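Local coordinates for protein carbohydrate binding family 6 (Clostridium thermocellum, PDB 5A8C) that hydrolyses terminal alpha-L-arabinofuranosyl residues, probably from arabinose-decorated plant polysaccharides, as a glycoside hydrolase of family 43, at residues Gly179-Ile185 / Pro207-Glu211; Lys236-Met240 / Tyr251-Pro257. All blocks are in the same frame, centred on the assembly; numbering follows the deposited sequence.

Interaction 1: Gly179-Ile185 / Pro207-Glu211; sequences GNGQNNI and PRFFE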
loop_
_atom_site.group_PDB
_atom_site.type_symbol
_atom_site.label_atom_id
_atom_site.label_comp_id
_atom_site.label_asym_id
_atom_site.label_seq_id
_atom_site.Cartn_x
_atom_site.Cartn_y
_atom_site.Cartn_z
ATOM N N GLY A 179 -2.983 -7.792 -9.617
ATOM C CA GLY A 179 -4.343 -7.607 -9.245
ATOM C C GLY A 179 -5.276 -8.479 -10.068
ATOM O O GLY A 179 -4.934 -8.915 -11.153
ATOM N N ASN A 180 -6.446 -8.738 -9.512
ATOM C CA ASN A 180 -7.581 -9.345 -10.183
ATOM C C ASN A 180 -7.342 -10.815 -10.524
ATOM O O ASN A 180 -7.521 -11.246 -11.660
ATOM C CB ASN A 180 -7.996 -8.584 -11.433
ATOM C CG ASN A 180 -9.325 -9.012 -11.946
ATOM O OD1 ASN A 180 -10.203 -9.412 -11.197
ATOM N ND2 ASN A 180 -9.500 -8.926 -13.244
ATOM N N GLY A 181 -6.974 -11.615 -9.541
ATOM C CA GLY A 181 -6.975 -13.087 -9.704
ATOM C C GLY A 181 -5.968 -13.755 -8.848
ATOM O O GLY A 181 -4.869 -13.270 -8.624
ATOM N N GLN A 182 -6.325 -14.988 -8.432
ATOM C CA GLN A 182 -5.475 -15.820 -7.620
ATOM C C GLN A 182 -4.049 -15.901 -8.104
ATOM O O GLN A 182 -3.114 -15.905 -7.301
ATOM C CB GLN A 182 -6.069 -17.224 -7.518
ATOM C CG GLN A 182 -5.205 -18.215 -6.801
ATOM C CD GLN A 182 -5.734 -19.607 -6.952
ATOM O OE1 GLN A 182 -6.751 -19.956 -6.386
ATOM N NE2 GLN A 182 -5.045 -20.436 -7.729
ATOM N N ASN A 183 -3.855 -16.056 -9.411
ATOM C CA ASN A 183 -2.532 -16.260 -10.005
ATOM C C ASN A 183 -2.000 -15.008 -10.698
ATOM O O ASN A 183 -1.065 -15.105 -11.494
ATOM C CB ASN A 183 -2.610 -17.449 -11.008
ATOM C CG ASN A 183 -3.144 -18.667 -10.369
ATOM O OD1 ASN A 183 -2.764 -19.032 -9.246
ATOM N ND2 ASN A 183 -4.151 -19.239 -10.961
ATOM N N ASN A 184 -2.589 -13.855 -10.392
ATOM C CA ASN A 184 -2.200 -12.586 -10.972
ATOM C C ASN A 184 -1.329 -11.750 -10.035
ATOM O O ASN A 184 -1.321 -10.523 -10.137
ATOM C CB ASN A 184 -3.435 -11.801 -11.463
ATOM C CG ASN A 184 -3.863 -12.253 -12.851
ATOM O OD1 ASN A 184 -3.113 -12.858 -13.590
ATOM N ND2 ASN A 184 -5.067 -11.913 -13.250
ATOM N N ILE A 185 -0.563 -12.412 -9.187
ATOM C CA ILE A 185 0.488 -11.764 -8.413
ATOM C C ILE A 185 1.803 -11.980 -9.146
ATOM O O ILE A 185 2.093 -13.065 -9.688
ATOM C CB ILE A 185 0.622 -12.396 -7.009
ATOM C CG1 ILE A 185 -0.692 -12.453 -6.263
ATOM C CG2 ILE A 185 1.697 -11.664 -6.213
ATOM C CD1 ILE A 185 -0.715 -13.411 -5.113
ATOM N N PRO A 207 -5.117 -17.233 -2.378
ATOM C CA PRO A 207 -6.532 -17.446 -2.550
ATOM C C PRO A 207 -7.286 -16.120 -2.699
ATOM O O PRO A 207 -7.185 -15.221 -1.852
ATOM C CB PRO A 207 -6.932 -18.177 -1.264
ATOM C CG PRO A 207 -5.723 -18.784 -0.748
ATOM C CD PRO A 207 -4.600 -17.922 -1.166
ATOM N N ARG A 208 -8.077 -16.007 -3.748
ATOM C CA ARG A 208 -8.966 -14.893 -3.935
ATOM C C ARG A 208 -8.229 -13.542 -4.043
ATOM O O ARG A 208 -8.799 -12.493 -3.728
ATOM C CB ARG A 208 -10.071 -14.892 -2.853
ATOM C CG ARG A 208 -10.957 -16.133 -2.980
ATOM C CD ARG A 208 -11.779 -16.455 -1.732
ATOM N NE ARG A 208 -10.935 -16.850 -0.611
ATOM C CZ ARG A 208 -10.607 -16.050 0.395
ATOM N NH1 ARG A 208 -11.018 -14.780 0.456
ATOM N NH2 ARG A 208 -9.793 -16.533 1.310
ATOM N N PHE A 209 -6.978 -13.556 -4.461
ATOM C CA PHE A 209 -6.220 -12.312 -4.540
ATOM C C PHE A 209 -6.907 -11.295 -5.442
ATOM O O PHE A 209 -7.278 -11.615 -6.596
ATOM C CB PHE A 209 -4.802 -12.600 -5.117
ATOM C CG PHE A 209 -3.979 -11.377 -5.302
ATOM C CD1 PHE A 209 -3.419 -10.720 -4.201
ATOM C CD2 PHE A 209 -3.771 -10.837 -6.551
ATOM C CE1 PHE A 209 -2.660 -9.569 -4.365
ATOM C CE2 PHE A 209 -3.007 -9.711 -6.718
ATOM C CZ PHE A 209 -2.475 -9.051 -5.626
ATOM N N PHE A 210 -6.985 -10.048 -4.960
ATOM C CA PHE A 210 -7.632 -8.985 -5.703
ATOM C C PHE A 210 -6.721 -7.801 -5.933
ATOM O O PHE A 210 -6.612 -7.323 -7.064
ATOM C CB PHE A 210 -8.946 -8.579 -4.987
ATOM C CG PHE A 210 -9.876 -7.733 -5.764
ATOM C CD1 PHE A 210 -10.537 -8.223 -6.898
ATOM C CD2 PHE A 210 -10.166 -6.439 -5.342
ATOM C CE1 PHE A 210 -11.475 -7.445 -7.573
ATOM C CE2 PHE A 210 -11.079 -5.629 -6.034
ATOM C CZ PHE A 210 -11.737 -6.156 -7.114
ATOM N N GLU A 211 -6.137 -7.257 -4.863
ATOM C CA GLU A 211 -5.219 -6.123 -5.058
ATOM C C GLU A 211 -4.404 -5.956 -3.747
ATOM O O GLU A 211 -4.490 -6.810 -2.868
ATOM C CB GLU A 211 -5.974 -4.851 -5.514
ATOM C CG GLU A 211 -6.966 -4.442 -4.492
ATOM C CD GLU A 211 -8.112 -3.459 -4.994
ATOM O OE1 GLU A 211 -8.047 -2.791 -6.070
ATOM O OE2 GLU A 211 -8.982 -3.262 -4.108
HETATM O O HOH W 1 -8.698 -18.264 -5.381
#
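F209 pushes its ring into the loop 179-185, which links two antiparallel strands in one blade of the five-bladed beta-propeller and carries a type I beta turn from G181 to N184. I185 caps one face of the ring: its CG1 stands 3.5 Å from the centroid of the F209 ring, only 11° off the normal, a CH-pi contact, and I185 CD1 reaches F209 CG and F209 CD1. The other face lies under the backbone N of E211, while G181 O meets the rim in the ring plane, 3.4 Å from F209 CD2. With F209 CG anti to the backbone N (chi1 177°), the ring continues into the loop, where its CE2 lies 3.5 Å from G179 N.

Two backbone bonds run beside this ring. N180 N donates to F210 O at 2.8 Å, and G181 N reaches F209 O at 3.0 Å with a more bent N-H...O angle of 132°. One water joins the segments, donating to Q182 OE1 and accepting from R208 N.

In the next shell, N184 ND2 bonds to N180 O from well above its carbonyl plane, and it also reaches Q156 O; N180 ND2 is held by N157 O. On the strand side, F210 and E211 both face A227 in a classic beta bulge, and the ring of F210 packs edge-to-face with W159 and F230. E211 OE1 holds the amine N of a Tris molecule, probably from the crystallisation liquor. Q182 NE2 donates a hydrogen bond to N183 OD1 (3.1 Å), which lies in the Q182 amide plane and also meets S205 OG.

Interaction 2: Lys236-Met240 / Tyr251-Pro257; sequences KIEYM and YKGVILP
Y239 and I255 form the tight side of this antiparallel beta hairpin, one edge of a propeller blade. I255 CG1 comes within 3.5 Å of Y239 CD1, the two side chains crossing at about a right angle, and I255 CD1 fits against Y239 CB and CG. Chi1 of Y239 (78°) places CG between the backbone N and the carbonyl carbon, which swings the ring across the partner strand. K252 CB then lies over a ring face, 3.8 Å from the Y239 centroid and offset toward the rim. Beside them, I237 and L256 run side by side, CB to CB 3.8 Å.

Two classic beta bulges break the register. In one, I255 N and L256 N both donate to I237 O, from the same face of its carbonyl plane; in the other, K252 and G253 face Y239, whose N bonds to G253 O and whose O takes K252 N.

On the face bearing E238 and Y251 the contact turns on one polar pair. Y251 OH donates to E238 OE1 at 2.6 Å, arriving on the anti side and 25° out of the carboxylate plane. OE1 also carries the R208 salt bridge, and S228 OG bonds to OE2. Packing is looser around K236, whose extended chain passes V254 CG2 at 4.1 Å from its CD, and the exposed K252 chain, bent at chi2, leaves the Y239 ring beyond CG. A water joins Y239 OH to K252 O, and that hydroxyl also accepts from I314 N. Strand 221-228 flanks 237-242 on its other side, leaving 250-256 outermost in the four-stranded sheet, with I255 and L256 packed against strand 277-284.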
loop_
_atom_site.group_PDB
_atom_site.type_symbol
_atom_site.label_atom_id
_atom_site.label_comp_id
_atom_site.label_asym_id
_atom_site.label_seq_id
_atom_site.Cartn_x
_atom_site.Cartn_y
_atom_site.Cartn_z
ATOM N N LYS A 236 -11.575 -8.462 2.224
ATOM C CA LYS A 236 -10.880 -8.484 3.512
ATOM C C LYS A 236 -9.392 -8.419 3.276
ATOM O O LYS A 236 -8.916 -8.844 2.196
ATOM C CB LYS A 236 -11.279 -9.676 4.348
ATOM C CG LYS A 236 -12.748 -9.722 4.721
ATOM C CD LYS A 236 -13.149 -10.828 5.641
ATOM C CE LYS A 236 -14.629 -10.802 5.990
ATOM N NZ LYS A 236 -15.026 -11.915 6.893
ATOM N N ILE A 237 -8.633 -8.021 4.264
ATOM C CA ILE A 237 -7.179 -8.125 4.228
ATOM C C ILE A 237 -6.827 -9.504 4.779
ATOM O O ILE A 237 -7.134 -9.807 5.940
ATOM C CB ILE A 237 -6.481 -7.018 5.017
ATOM C CG1 ILE A 237 -6.947 -5.634 4.620
ATOM C CG2 ILE A 237 -4.966 -7.184 4.881
ATOM C CD1 ILE A 237 -6.858 -5.296 3.126
ATOM N N GLU A 238 -6.246 -10.325 3.919
ATOM C CA GLU A 238 -5.924 -11.713 4.237
ATOM C C GLU A 238 -4.447 -11.929 4.029
ATOM O O GLU A 238 -3.727 -11.037 3.580
ATOM C CB GLU A 238 -6.798 -12.659 3.430
ATOM C CG GLU A 238 -8.275 -12.235 3.511
ATOM C CD GLU A 238 -9.301 -13.231 3.021
ATOM O OE1 GLU A 238 -9.089 -14.457 3.185
ATOM O OE2 GLU A 238 -10.341 -12.810 2.524
ATOM N N TYR A 239 -3.931 -13.113 4.431
ATOM C CA TYR A 239 -2.494 -13.295 4.359
ATOM C C TYR A 239 -2.092 -14.756 4.321
ATOM O O TYR A 239 -2.838 -15.669 4.677
ATOM C CB TYR A 239 -1.761 -12.568 5.510
ATOM C CG TYR A 239 -1.802 -13.273 6.853
ATOM C CD1 TYR A 239 -3.017 -13.452 7.532
ATOM C CD2 TYR A 239 -0.668 -13.768 7.444
ATOM C CE1 TYR A 239 -3.063 -14.106 8.737
ATOM C CE2 TYR A 239 -0.697 -14.432 8.664
ATOM C CZ TYR A 239 -1.908 -14.560 9.319
ATOM O OH TYR A 239 -1.919 -15.265 10.505
ATOM N N MET A 240 -0.830 -14.898 3.901
ATOM C CA MET A 240 -0.106 -16.158 3.846
ATOM C C MET A 240 1.239 -16.004 4.518
ATOM O O MET A 240 1.770 -14.885 4.584
ATOM C CB MET A 240 0.132 -16.601 2.410
ATOM C CG MET A 240 -1.062 -16.570 1.487
ATOM S SD MET A 240 -0.747 -17.287 -0.137
ATOM C CE MET A 240 0.444 -16.257 -0.812
ATOM N N TYR A 251 -1.799 -20.172 3.161
ATOM C CA TYR A 251 -2.849 -19.240 3.661
ATOM C C TYR A 251 -3.042 -19.434 5.136
ATOM O O TYR A 251 -3.130 -20.567 5.648
ATOM C CB TYR A 251 -4.150 -19.556 2.904
ATOM C CG TYR A 251 -5.295 -18.710 3.362
ATOM C CD1 TYR A 251 -5.483 -17.442 2.875
ATOM C CD2 TYR A 251 -6.176 -19.185 4.340
ATOM C CE1 TYR A 251 -6.531 -16.656 3.327
ATOM C CE2 TYR A 251 -7.239 -18.422 4.805
ATOM C CZ TYR A 251 -7.405 -17.157 4.306
ATOM O OH TYR A 251 -8.436 -16.386 4.794
ATOM N N LYS A 252 -3.192 -18.306 5.861
ATOM C CA LYS A 252 -3.333 -18.300 7.304
ATOM C C LYS A 252 -4.581 -17.605 7.846
ATOM O O LYS A 252 -4.905 -17.846 9.006
ATOM C CB LYS A 252 -2.118 -17.709 7.959
ATOM C CG LYS A 252 -0.828 -18.445 7.689
ATOM C CD LYS A 252 -0.792 -19.852 8.231
ATOM C CE LYS A 252 0.531 -20.526 7.926
ATOM N NZ LYS A 252 0.553 -21.946 8.336
ATOM N N GLY A 253 -5.281 -16.820 7.052
ATOM C CA GLY A 253 -6.522 -16.195 7.518
ATOM C C GLY A 253 -6.619 -14.742 7.235
ATOM O O GLY A 253 -6.000 -14.181 6.328
ATOM N N VAL A 254 -7.439 -14.075 8.054
ATOM C CA VAL A 254 -7.821 -12.672 7.926
ATOM C C VAL A 254 -7.085 -11.816 8.941
ATOM O O VAL A 254 -7.108 -12.083 10.134
ATOM C CB VAL A 254 -9.360 -12.526 8.125
ATOM C CG1 VAL A 254 -9.755 -11.066 8.177
ATOM C CG2 VAL A 254 -10.110 -13.254 7.007
ATOM N N ILE A 255 -6.449 -10.766 8.446
ATOM C CA ILE A 255 -5.879 -9.709 9.279
ATOM C C ILE A 255 -6.887 -8.633 9.615
ATOM O O ILE A 255 -6.987 -8.190 10.761
ATOM C CB ILE A 255 -4.656 -9.076 8.607
ATOM C CG1 ILE A 255 -3.556 -10.123 8.415
ATOM C CG2 ILE A 255 -4.174 -7.875 9.433
ATOM C CD1 ILE A 255 -2.333 -9.622 7.694
ATOM N N LEU A 256 -7.644 -8.169 8.631
ATOM C CA LEU A 256 -8.551 -7.025 8.800
ATOM C C LEU A 256 -9.836 -7.304 8.049
ATOM O O LEU A 256 -9.780 -7.555 6.845
ATOM C CB LEU A 256 -7.920 -5.749 8.308
ATOM C CG LEU A 256 -8.687 -4.467 8.645
ATOM C CD1 LEU A 256 -8.551 -4.080 10.115
ATOM C CD2 LEU A 256 -8.207 -3.334 7.745
ATOM N N PRO A 257 -10.972 -7.368 8.716
ATOM C CA PRO A 257 -12.249 -7.488 8.015
ATOM C C PRO A 257 -12.626 -6.155 7.357
ATOM O O PRO A 257 -11.809 -5.248 7.300
ATOM C CB PRO A 257 -13.207 -7.867 9.156
ATOM C CG PRO A 257 -12.700 -7.070 10.283
ATOM C CD PRO A 257 -11.205 -7.060 10.161
HETATM O O HOH W 2 -4.217 -16.380 11.206
#

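In the fold
Coming from the N terminus, the chain passes through strand 173-178 into the loop 179-185, runs up and down through the rest of that sheet, and returns at 207-211, where interaction 1 closes the excursion. It then enters the next sheet at strand 212-218 and crosses 221-228 before interaction 2 closes the hairpin of 237-242 and 250-256. The two are in series, neither nested nor crossed, with centres about 13 Å apart. They meet directly: R208 NH2 lies 2.9 Å from E238 OE1 in a salt bridge, and P207 packs on Y251 and M240. The connector between the two sheets is thus fastened to the later one.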